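Local coordinates for protein serine--tRNA ligase (Pyrococcus horikoshii, PDB 2DQ0) that probably attaches serine to tRNA(Ser), and also to tRNA(Sec), using ATP, as a homodimeric class II aminoacyl-tRNA synthetase, at residues Lys5-Asn10 with Asp31-Leu36; Asp270-Tyr275 with Trp317-Lys322; Asn326-Phe331 with Ile336-Val341. One frame throughout, in Å; residues are numbered along the deposited sequence.

Interaction 1: Lys5-Asn10 with Asp31-Leu36; sequences KLIREN and DEILKL
At the root of the N-terminal helical extension, the part of a type-1 seryl-tRNA synthetase involved in tRNA binding, Ile7 of helix 4-9 packs against Ile33 and Leu34 of helix 28-65. The long helix 28-65 forms the coiled-coil arm together with helix 72-103, and the short helix lies across its beginning: the two local axes are 10.2 Å apart at closest approach and make an angle of 97°. So steep a crossing keeps the shared surface small, and a single isoleucine supplies most of what helix 4-9 contributes to it.

Ile7 and Ile33 extend toward each other and meet tip to tip. Both place CG1 between the backbone N and the carbonyl carbon (chi1 69° for Ile7 and 81° for Ile33), which sends the longer branch of each into the gap between the helices. There Ile7 CG1 touches Ile33 CD1 at 3.2 Å, while CG2 of Ile7 borders the same methyl. Leu34 approaches differently. Its CB does not point straight at helix 4-9, yet its end bends inward, and it runs past Ile7 in the opposite direction, so that one leucine branch lies alongside the isoleucine tip.

Arg8 closes the margin with its aliphatic part, CG lying 4.1 Å from Leu34 CD2. Its charged end turns to another partner, for NH2 forms a salt bridge with Asp37, one turn further along the long helix. Ile33 also touches Tyr102 of helix 72-103, and so contacts both the crossing helix and the other helix of the arm. The methyl of Ile7 that reaches furthest, CD1, sits between the two neighbours, 3.3 Å from Leu34 CD2 and equally far from Ile33 CD1.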
loop_
_atom_site.group_PDB
_atom_site.type_symbol
_atom_site.label_atom_id
_atom_site.label_comp_id
_atom_site.label_asym_id
_atom_site.label_seq_id
_atom_site.Cartn_x
_atom_site.Cartn_y
_atom_site.Cartn_z
ATOM N N LYS A 5 -21.302 28.577 14.420
ATOM C CA LYS A 5 -21.965 29.038 15.640
ATOM C C LYS A 5 -20.957 29.403 16.726
ATOM O O LYS A 5 -21.046 30.462 17.359
ATOM C CB LYS A 5 -22.899 27.957 16.194
ATOM C CG LYS A 5 -24.055 27.545 15.271
ATOM C CD LYS A 5 -25.036 28.683 15.026
ATOM C CE LYS A 5 -25.703 29.140 16.321
ATOM N NZ LYS A 5 -26.464 28.035 16.981
ATOM N N LEU A 6 -19.991 28.519 16.929
ATOM C CA LEU A 6 -18.977 28.708 17.951
ATOM C C LEU A 6 -18.139 29.977 17.769
ATOM O O LEU A 6 -17.783 30.649 18.749
ATOM C CB LEU A 6 -18.094 27.457 18.007
ATOM C CG LEU A 6 -17.025 27.380 19.093
ATOM C CD1 LEU A 6 -15.732 28.036 18.606
ATOM C CD2 LEU A 6 -17.549 28.039 20.361
ATOM N N ILE A 7 -17.839 30.330 16.527
ATOM C CA ILE A 7 -17.050 31.531 16.314
ATOM C C ILE A 7 -17.965 32.749 16.479
ATOM O O ILE A 7 -17.509 33.853 16.784
ATOM C CB ILE A 7 -16.349 31.541 14.899
ATOM C CG1 ILE A 7 -17.388 31.707 13.799
ATOM C CG2 ILE A 7 -15.554 30.245 14.666
ATOM C CD1 ILE A 7 -17.747 33.149 13.529
ATOM N N ARG A 8 -19.261 32.556 16.269
ATOM C CA ARG A 8 -20.177 33.675 16.420
ATOM C C ARG A 8 -20.468 33.923 17.891
ATOM O O ARG A 8 -20.508 35.059 18.335
ATOM C CB ARG A 8 -21.483 33.430 15.657
ATOM C CG ARG A 8 -21.380 33.760 14.175
ATOM C CD ARG A 8 -22.745 33.920 13.518
ATOM N NE ARG A 8 -23.527 32.693 13.559
ATOM C CZ ARG A 8 -24.082 32.121 12.495
ATOM N NH1 ARG A 8 -24.775 31.000 12.637
ATOM N NH2 ARG A 8 -23.939 32.663 11.292
ATOM N N GLU A 9 -20.642 32.849 18.649
ATOM C CA GLU A 9 -20.934 32.968 20.068
ATOM C C GLU A 9 -19.733 33.064 21.003
ATOM O O GLU A 9 -19.915 33.125 22.221
ATOM C CB GLU A 9 -21.863 31.832 20.498
ATOM C CG GLU A 9 -23.274 32.031 19.967
ATOM C CD GLU A 9 -24.114 30.782 20.066
ATOM O OE1 GLU A 9 -24.102 30.144 21.142
ATOM O OE2 GLU A 9 -24.790 30.441 19.069
ATOM N N ASN A 10 -18.514 33.060 20.455
ATOM C CA ASN A 10 -17.326 33.233 21.297
ATOM C C ASN A 10 -16.012 33.400 20.572
ATOM O O ASN A 10 -15.068 32.661 20.805
ATOM C CB ASN A 10 -17.170 32.117 22.332
ATOM C CG ASN A 10 -16.381 32.592 23.570
ATOM O OD1 ASN A 10 -16.165 31.836 24.517
ATOM N ND2 ASN A 10 -15.957 33.862 23.557
ATOM N N ASP A 31 -12.201 37.501 12.770
ATOM C CA ASP A 31 -12.924 38.706 12.415
ATOM C C ASP A 31 -13.340 38.643 10.965
ATOM O O ASP A 31 -14.428 39.110 10.597
ATOM C CB ASP A 31 -12.065 39.956 12.648
ATOM C CG ASP A 31 -11.747 40.186 14.115
ATOM O OD1 ASP A 31 -12.671 40.136 14.951
ATOM O OD2 ASP A 31 -10.564 40.424 14.427
ATOM N N GLU A 32 -12.477 38.062 10.137
ATOM C CA GLU A 32 -12.787 37.957 8.726
ATOM C C GLU A 32 -14.048 37.116 8.501
ATOM O O GLU A 32 -14.942 37.521 7.757
ATOM C CB GLU A 32 -11.600 37.376 7.964
ATOM C CG GLU A 32 -11.795 37.303 6.437
ATOM C CD GLU A 32 -12.199 38.637 5.782
ATOM O OE1 GLU A 32 -12.002 39.703 6.393
ATOM O OE2 GLU A 32 -12.703 38.616 4.637
ATOM N N ILE A 33 -14.140 35.966 9.155
ATOM C CA ILE A 33 -15.307 35.118 8.970
ATOM C C ILE A 33 -16.535 35.818 9.546
ATOM O O ILE A 33 -17.660 35.652 9.051
ATOM C CB ILE A 33 -15.117 33.714 9.628
ATOM C CG1 ILE A 33 -15.383 33.789 11.121
ATOM C CG2 ILE A 33 -13.675 33.206 9.402
ATOM C CD1 ILE A 33 -14.951 32.540 11.867
ATOM N N LEU A 34 -16.315 36.622 10.581
ATOM C CA LEU A 34 -17.416 37.348 11.201
ATOM C C LEU A 34 -18.021 38.407 10.283
ATOM O O LEU A 34 -19.247 38.472 10.135
ATOM C CB LEU A 34 -16.964 37.994 12.508
ATOM C CG LEU A 34 -16.893 37.021 13.684
ATOM C CD1 LEU A 34 -16.475 37.772 14.938
ATOM C CD2 LEU A 34 -18.236 36.351 13.885
ATOM N N LYS A 35 -17.170 39.228 9.668
ATOM C CA LYS A 35 -17.667 40.264 8.777
ATOM C C LYS A 35 -18.278 39.627 7.534
ATOM O O LYS A 35 -19.168 40.203 6.896
ATOM C CB LYS A 35 -16.550 41.266 8.402
ATOM C CG LYS A 35 -15.897 41.072 7.047
ATOM C CD LYS A 35 -15.971 42.336 6.189
ATOM C CE LYS A 35 -15.202 43.483 6.824
ATOM N NZ LYS A 35 -15.354 44.771 6.084
ATOM N N LEU A 36 -17.811 38.432 7.195
ATOM C CA LEU A 36 -18.337 37.742 6.030
ATOM C C LEU A 36 -19.696 37.177 6.395
ATOM O O LEU A 36 -20.645 37.283 5.625
ATOM C CB LEU A 36 -17.410 36.601 5.595
ATOM C CG LEU A 36 -16.139 36.889 4.799
ATOM C CD1 LEU A 36 -15.517 35.550 4.406
ATOM C CD2 LEU A 36 -16.450 37.714 3.556
#

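Interaction 2: Asp270-Tyr275 with Trp317-Lys322; sequences DLPLLY and WEWHEK
Trp319, on helix 316-333, reaches from the helix to Pro272, just before strand 273-282, and Leu274, near its start, and the whole contact can be read along its indole. CB already points toward the strand segment and carries the ring system across a wide gap: even the closest CA atoms, those of Pro272 and Trp319, are 9.2 Å apart. Beyond CB the five-membered ring brings NE1 to the proline, 3.7 Å from Pro272 CB. CE2, at the ring fusion, continues along the same pyrrolidine, and CZ2 lies 3.7 Å from Pro272 CG, the proline meeting the indole obliquely. The peptide before Pro272 is cis, in the loop that leads into the strand.

At the far end of the indole the neighbour changes. CH2 comes within 3.8 Å of Leu274 CD2, and this methyl makes a CH-pi contact over the six-membered ring, 4.0 Å from its centroid and 17° off the ring normal. Leu274 keeps CG beside the backbone N (chi1 -48°), which directs its branched end at the aromatic face. On the opposite face, offset toward the rim, lies the ammonium NZ of Lys322, 3.6 Å above the plane of the Trp319 ring. NZ of Lys322 also has a long salt bridge to Glu318, one turn back along the helix.

Strands 273-282 and 301-311 form the antiparallel pair known as motif 2 of class II synthetases, and the helix rests on the sheet they belong to, with Trp319 also touching Ser311. The indole is thus layered between a methyl and a charged amine. What joins the helix to the strand and the residue before it is dispersion and CH-pi attraction, and the nearby positive charge would be expected to draw on the pi electrons from the other side.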
loop_
_atom_site.group_PDB
_atom_site.type_symbol
_atom_site.label_atom_id
_atom_site.label_comp_id
_atom_site.label_asym_id
_atom_site.label_seq_id
_atom_site.Cartn_x
_atom_site.Cartn_y
_atom_site.Cartn_z
ATOM N N ASP A 270 -26.965 2.370 18.164
ATOM C CA ASP A 270 -25.743 1.629 17.832
ATOM C C ASP A 270 -24.467 2.193 18.476
ATOM O O ASP A 270 -23.567 1.434 18.844
ATOM C CB ASP A 270 -25.563 1.561 16.317
ATOM C CG ASP A 270 -26.677 0.798 15.634
ATOM O OD1 ASP A 270 -26.955 -0.347 16.058
ATOM O OD2 ASP A 270 -27.264 1.344 14.671
ATOM N N LEU A 271 -24.386 3.517 18.598
ATOM C CA LEU A 271 -23.235 4.143 19.223
ATOM C C LEU A 271 -22.959 3.460 20.569
ATOM O O LEU A 271 -23.874 3.059 21.271
ATOM C CB LEU A 271 -23.496 5.635 19.429
ATOM C CG LEU A 271 -23.148 6.621 18.308
ATOM C CD1 LEU A 271 -23.748 6.174 17.010
ATOM C CD2 LEU A 271 -23.664 8.017 18.683
ATOM N N PRO A 272 -21.681 3.275 20.920
ATOM C CA PRO A 272 -20.519 3.668 20.115
ATOM C C PRO A 272 -20.164 2.609 19.062
ATOM O O PRO A 272 -20.312 1.420 19.301
ATOM C CB PRO A 272 -19.425 3.827 21.166
ATOM C CG PRO A 272 -19.736 2.713 22.108
ATOM C CD PRO A 272 -21.262 2.758 22.235
ATOM N N LEU A 273 -19.735 3.052 17.885
ATOM C CA LEU A 273 -19.316 2.123 16.841
ATOM C C LEU A 273 -17.839 1.924 17.130
ATOM O O LEU A 273 -17.075 2.883 17.143
ATOM C CB LEU A 273 -19.495 2.740 15.456
ATOM C CG LEU A 273 -20.915 3.117 15.020
ATOM C CD1 LEU A 273 -20.886 3.616 13.578
ATOM C CD2 LEU A 273 -21.826 1.919 15.127
ATOM N N LEU A 274 -17.438 0.688 17.383
ATOM C CA LEU A 274 -16.043 0.426 17.698
ATOM C C LEU A 274 -15.283 -0.348 16.619
ATOM O O LEU A 274 -15.567 -1.514 16.327
ATOM C CB LEU A 274 -15.947 -0.314 19.031
ATOM C CG LEU A 274 -16.781 0.312 20.155
ATOM C CD1 LEU A 274 -16.832 -0.695 21.288
ATOM C CD2 LEU A 274 -16.216 1.676 20.626
ATOM N N TYR A 275 -14.296 0.311 16.030
ATOM C CA TYR A 275 -13.507 -0.340 15.008
ATOM C C TYR A 275 -12.032 -0.491 15.346
ATOM O O TYR A 275 -11.414 0.377 15.955
ATOM C CB TYR A 275 -13.642 0.422 13.690
ATOM C CG TYR A 275 -15.045 0.435 13.152
ATOM C CD1 TYR A 275 -15.647 -0.734 12.695
ATOM C CD2 TYR A 275 -15.765 1.623 13.070
ATOM C CE1 TYR A 275 -16.929 -0.724 12.165
ATOM C CE2 TYR A 275 -17.046 1.650 12.540
ATOM C CZ TYR A 275 -17.622 0.474 12.087
ATOM O OH TYR A 275 -18.878 0.518 11.534
ATOM N N TRP A 317 -15.079 11.834 25.890
ATOM C CA TRP A 317 -13.975 11.980 26.819
ATOM C C TRP A 317 -13.762 10.695 27.605
ATOM O O TRP A 317 -12.630 10.344 27.953
ATOM C CB TRP A 317 -14.206 13.173 27.750
ATOM C CG TRP A 317 -14.144 14.440 26.993
ATOM C CD1 TRP A 317 -15.190 15.244 26.657
ATOM C CD2 TRP A 317 -13.003 14.958 26.298
ATOM N NE1 TRP A 317 -14.780 16.224 25.780
ATOM C CE2 TRP A 317 -13.442 16.073 25.543
ATOM C CE3 TRP A 317 -11.653 14.583 26.231
ATOM C CZ2 TRP A 317 -12.582 16.814 24.733
ATOM C CZ3 TRP A 317 -10.794 15.327 25.420
ATOM C CH2 TRP A 317 -11.266 16.428 24.683
ATOM N N GLU A 318 -14.834 9.970 27.873
ATOM C CA GLU A 318 -14.665 8.730 28.603
ATOM C C GLU A 318 -13.987 7.709 27.678
ATOM O O GLU A 318 -13.147 6.913 28.116
ATOM C CB GLU A 318 -16.014 8.210 29.060
ATOM C CG GLU A 318 -15.917 7.158 30.140
ATOM C CD GLU A 318 -17.253 6.529 30.430
ATOM O OE1 GLU A 318 -18.276 7.249 30.322
ATOM O OE2 GLU A 318 -17.275 5.324 30.770
ATOM N N TRP A 319 -14.359 7.733 26.398
ATOM C CA TRP A 319 -13.768 6.823 25.427
ATOM C C TRP A 319 -12.289 7.115 25.243
ATOM O O TRP A 319 -11.455 6.195 25.206
ATOM C CB TRP A 319 -14.498 6.923 24.086
ATOM C CG TRP A 319 -15.572 5.901 24.018
ATOM C CD1 TRP A 319 -16.927 6.119 24.025
ATOM C CD2 TRP A 319 -15.393 4.490 24.147
ATOM N NE1 TRP A 319 -17.595 4.932 24.172
ATOM C CE2 TRP A 319 -16.683 3.912 24.251
ATOM C CE3 TRP A 319 -14.262 3.652 24.193
ATOM C CZ2 TRP A 319 -16.880 2.535 24.402
ATOM C CZ3 TRP A 319 -14.455 2.278 24.342
ATOM C CH2 TRP A 319 -15.759 1.732 24.446
ATOM N N HIS A 320 -11.978 8.403 25.128
ATOM C CA HIS A 320 -10.610 8.856 24.963
ATOM C C HIS A 320 -9.788 8.178 26.035
ATOM O O HIS A 320 -8.745 7.568 25.788
ATOM C CB HIS A 320 -10.527 10.372 25.168
ATOM C CG HIS A 320 -9.174 10.948 24.884
ATOM N ND1 HIS A 320 -8.801 12.210 25.289
ATOM C CD2 HIS A 320 -8.117 10.448 24.198
ATOM C CE1 HIS A 320 -7.575 12.464 24.863
ATOM N NE2 HIS A 320 -7.138 11.409 24.199
ATOM N N GLU A 321 -10.287 8.280 27.247
ATOM C CA GLU A 321 -9.603 7.711 28.369
ATOM C C GLU A 321 -9.473 6.192 28.277
ATOM O O GLU A 321 -8.510 5.623 28.786
ATOM C CB GLU A 321 -10.332 8.136 29.633
ATOM C CG GLU A 321 -9.403 8.484 30.752
ATOM C CD GLU A 321 -8.416 9.566 30.386
ATOM O OE1 GLU A 321 -8.853 10.692 30.052
ATOM O OE2 GLU A 321 -7.196 9.279 30.441
ATOM N N LYS A 322 -10.423 5.523 27.628
ATOM C CA LYS A 322 -10.337 4.067 27.527
ATOM C C LYS A 322 -9.363 3.587 26.448
ATOM O O LYS A 322 -8.615 2.619 26.668
ATOM C CB LYS A 322 -11.696 3.442 27.236
ATOM C CG LYS A 322 -12.755 3.603 28.301
ATOM C CD LYS A 322 -14.024 2.899 27.821
ATOM C CE LYS A 322 -15.236 3.252 28.654
ATOM N NZ LYS A 322 -16.506 2.819 27.993
#

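Interaction 3: Asn326-Phe331 with Ile336-Val341; sequences NAEELF and IPYRVV
Glu328 and Tyr338 cross at about a right angle, the carboxylate plane turned 83° from the phenol ring. The glutamate chain is extended beyond CG and passes across the end of the ring, with CB and CG beside the hydroxyl and OE1 at the ring edge, 2.8 Å from Tyr338 OH. That hydroxyl has two candidate acceptors, Glu328 OE1 and Gln332 OE1, both from successive turns of the same helix. The other carboxylate oxygen, OE2, is held in a salt bridge by Arg127 of strand 124-129, so the buried charge of Glu328 is probably at least partly compensated. Val340 crosses the same group at about a right angle, its CG1 3.8 Å from Glu328 OE1 and near the plane of the Tyr338 ring, at its edge. Tyr338 projects CG between the backbone N and the carbonyl carbon (chi1 67°), an orientation that sends the ring toward the helix.

The setting is a helix-to-strand reversal in the class II catalytic core: helix 316-333 covers the mixed, largely antiparallel sheet, the chain turns, and strand 338-342 returns at 169° to the local helix direction to pair with strands 124-129 and 354-362. Ring against ring, Tyr338 also meets Trp129 of strand 124-129, their planes not far from parallel.

Closer to the turn the packing is apolar. Ile336 presents CB to the edge of the Phe331 ring, 4.1 Å from CD1, before the end of its side chain leads away. The backbones meet here too: Ile336 N donates to Phe331 O at 2.8 Å, nearly straight at the hydrogen, a bond from five residues further on. Phe331 itself extends to Val371 and Val372 of strand 367-376, and its side chain lies about 7 Å from the bound seryl-adenylate analogue.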
loop_
_atom_site.group_PDB
_atom_site.type_symbol
_atom_site.label_atom_id
_atom_site.label_comp_id
_atom_site.label_asym_id
_atom_site.label_seq_id
_atom_site.Cartn_x
_atom_site.Cartn_y
_atom_site.Cartn_z
ATOM N N ASN A 326 -6.202 1.154 26.608
ATOM C CA ASN A 326 -6.180 -0.059 25.800
ATOM C C ASN A 326 -4.790 -0.217 25.220
ATOM O O ASN A 326 -4.270 -1.326 25.191
ATOM C CB ASN A 326 -7.221 0.002 24.677
ATOM C CG ASN A 326 -8.635 -0.244 25.174
ATOM O OD1 ASN A 326 -9.594 -0.076 24.434
ATOM N ND2 ASN A 326 -8.765 -0.640 26.430
ATOM N N ALA A 327 -4.183 0.887 24.768
ATOM C CA ALA A 327 -2.819 0.824 24.220
ATOM C C ALA A 327 -1.824 0.563 25.344
ATOM O O ALA A 327 -0.892 -0.212 25.171
ATOM C CB ALA A 327 -2.460 2.097 23.510
ATOM N N GLU A 328 -2.023 1.200 26.497
ATOM C CA GLU A 328 -1.130 0.987 27.646
ATOM C C GLU A 328 -1.054 -0.482 28.039
ATOM O O GLU A 328 0.020 -0.974 28.385
ATOM C CB GLU A 328 -1.588 1.790 28.874
ATOM C CG GLU A 328 -1.392 3.272 28.756
ATOM C CD GLU A 328 -1.753 4.020 30.012
ATOM O OE1 GLU A 328 -1.098 3.788 31.052
ATOM O OE2 GLU A 328 -2.687 4.850 29.955
ATOM N N GLU A 329 -2.192 -1.180 27.987
ATOM C CA GLU A 329 -2.225 -2.590 28.360
ATOM C C GLU A 329 -1.353 -3.427 27.467
ATOM O O GLU A 329 -0.649 -4.325 27.943
ATOM C CB GLU A 329 -3.644 -3.140 28.315
ATOM C CG GLU A 329 -4.474 -2.857 29.553
ATOM C CD GLU A 329 -5.897 -3.381 29.413
ATOM O OE1 GLU A 329 -6.048 -4.542 28.977
ATOM O OE2 GLU A 329 -6.859 -2.643 29.737
ATOM N N LEU A 330 -1.397 -3.141 26.168
ATOM C CA LEU A 330 -0.601 -3.908 25.224
ATOM C C LEU A 330 0.875 -3.804 25.530
ATOM O O LEU A 330 1.577 -4.820 25.593
ATOM C CB LEU A 330 -0.862 -3.449 23.791
ATOM C CG LEU A 330 -2.285 -3.716 23.324
ATOM C CD1 LEU A 330 -2.479 -3.101 21.952
ATOM C CD2 LEU A 330 -2.547 -5.219 23.319
ATOM N N PHE A 331 1.357 -2.582 25.730
ATOM C CA PHE A 331 2.768 -2.416 26.015
ATOM C C PHE A 331 3.178 -2.970 27.363
ATOM O O PHE A 331 4.326 -3.379 27.544
ATOM C CB PHE A 331 3.170 -0.960 25.822
ATOM C CG PHE A 331 3.252 -0.574 24.370
ATOM C CD1 PHE A 331 4.476 -0.664 23.680
ATOM C CD2 PHE A 331 2.082 -0.218 23.661
ATOM C CE1 PHE A 331 4.542 -0.411 22.302
ATOM C CE2 PHE A 331 2.126 0.036 22.291
ATOM C CZ PHE A 331 3.365 -0.058 21.595
ATOM N N ILE A 336 7.083 -3.415 28.148
ATOM C CA ILE A 336 7.825 -2.250 27.682
ATOM C C ILE A 336 7.591 -1.050 28.590
ATOM O O ILE A 336 6.496 -0.477 28.617
ATOM C CB ILE A 336 7.442 -1.858 26.227
ATOM C CG1 ILE A 336 7.695 -3.038 25.277
ATOM C CG2 ILE A 336 8.294 -0.663 25.776
ATOM C CD1 ILE A 336 9.181 -3.440 25.136
ATOM N N PRO A 337 8.621 -0.649 29.344
ATOM C CA PRO A 337 8.439 0.500 30.233
ATOM C C PRO A 337 8.152 1.759 29.400
ATOM O O PRO A 337 8.660 1.921 28.298
ATOM C CB PRO A 337 9.747 0.535 31.033
ATOM C CG PRO A 337 10.761 -0.007 30.048
ATOM C CD PRO A 337 10.017 -1.131 29.339
ATOM N N TYR A 338 7.317 2.640 29.931
ATOM C CA TYR A 338 6.917 3.831 29.198
ATOM C C TYR A 338 6.397 4.896 30.146
ATOM O O TYR A 338 6.315 4.705 31.363
ATOM C CB TYR A 338 5.795 3.457 28.215
ATOM C CG TYR A 338 4.485 3.039 28.887
ATOM C CD1 TYR A 338 3.579 3.992 29.347
ATOM C CD2 TYR A 338 4.175 1.688 29.100
ATOM C CE1 TYR A 338 2.397 3.625 30.008
ATOM C CE2 TYR A 338 2.989 1.303 29.765
ATOM C CZ TYR A 338 2.108 2.281 30.219
ATOM O OH TYR A 338 0.966 1.926 30.916
ATOM N N ARG A 339 6.033 6.021 29.560
ATOM C CA ARG A 339 5.470 7.127 30.298
ATOM C C ARG A 339 4.417 7.684 29.324
ATOM O O ARG A 339 4.649 7.710 28.118
ATOM C CB ARG A 339 6.562 8.170 30.607
ATOM C CG ARG A 339 7.051 8.946 29.396
ATOM C CD ARG A 339 8.112 9.974 29.718
ATOM N NE ARG A 339 8.221 10.894 28.592
ATOM C CZ ARG A 339 8.724 12.121 28.655
ATOM N NH1 ARG A 339 8.760 12.880 27.567
ATOM N NH2 ARG A 339 9.187 12.591 29.805
ATOM N N VAL A 340 3.241 8.068 29.803
ATOM C CA VAL A 340 2.282 8.615 28.857
ATOM C C VAL A 340 2.262 10.104 29.083
ATOM O O VAL A 340 2.367 10.585 30.209
ATOM C CB VAL A 340 0.853 7.980 28.962
ATOM C CG1 VAL A 340 0.848 6.854 29.964
ATOM C CG2 VAL A 340 -0.184 9.042 29.238
ATOM N N VAL A 341 2.129 10.832 27.990
ATOM C CA VAL A 341 2.188 12.270 28.039
ATOM C C VAL A 341 0.935 12.986 27.555
ATOM O O VAL A 341 0.225 12.493 26.690
ATOM C CB VAL A 341 3.420 12.720 27.204
ATOM C CG1 VAL A 341 3.342 14.180 26.873
ATOM C CG2 VAL A 341 4.697 12.414 27.969
#

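The three contacts follow one another along the chain and divide between the two domains of the enzyme. Interaction 1 belongs to the N-terminal helical extension, whereas interactions 2 and 3 lie in the class II catalytic core. Centre to centre, interaction 1 is about 31 Å from interaction 2 and about 41 Å from interaction 3, and it sits across the chain's centre from the latter. Interactions 2 and 3, their centres about 19 Å apart, use successive parts of helix 316-333 and reach the same mixed sheet through strands 273-282 and 338-342. Helix 316-333 thus meets, at two successive places, the sheet that carries the active site, while interaction 1 lies within the tRNA-binding extension.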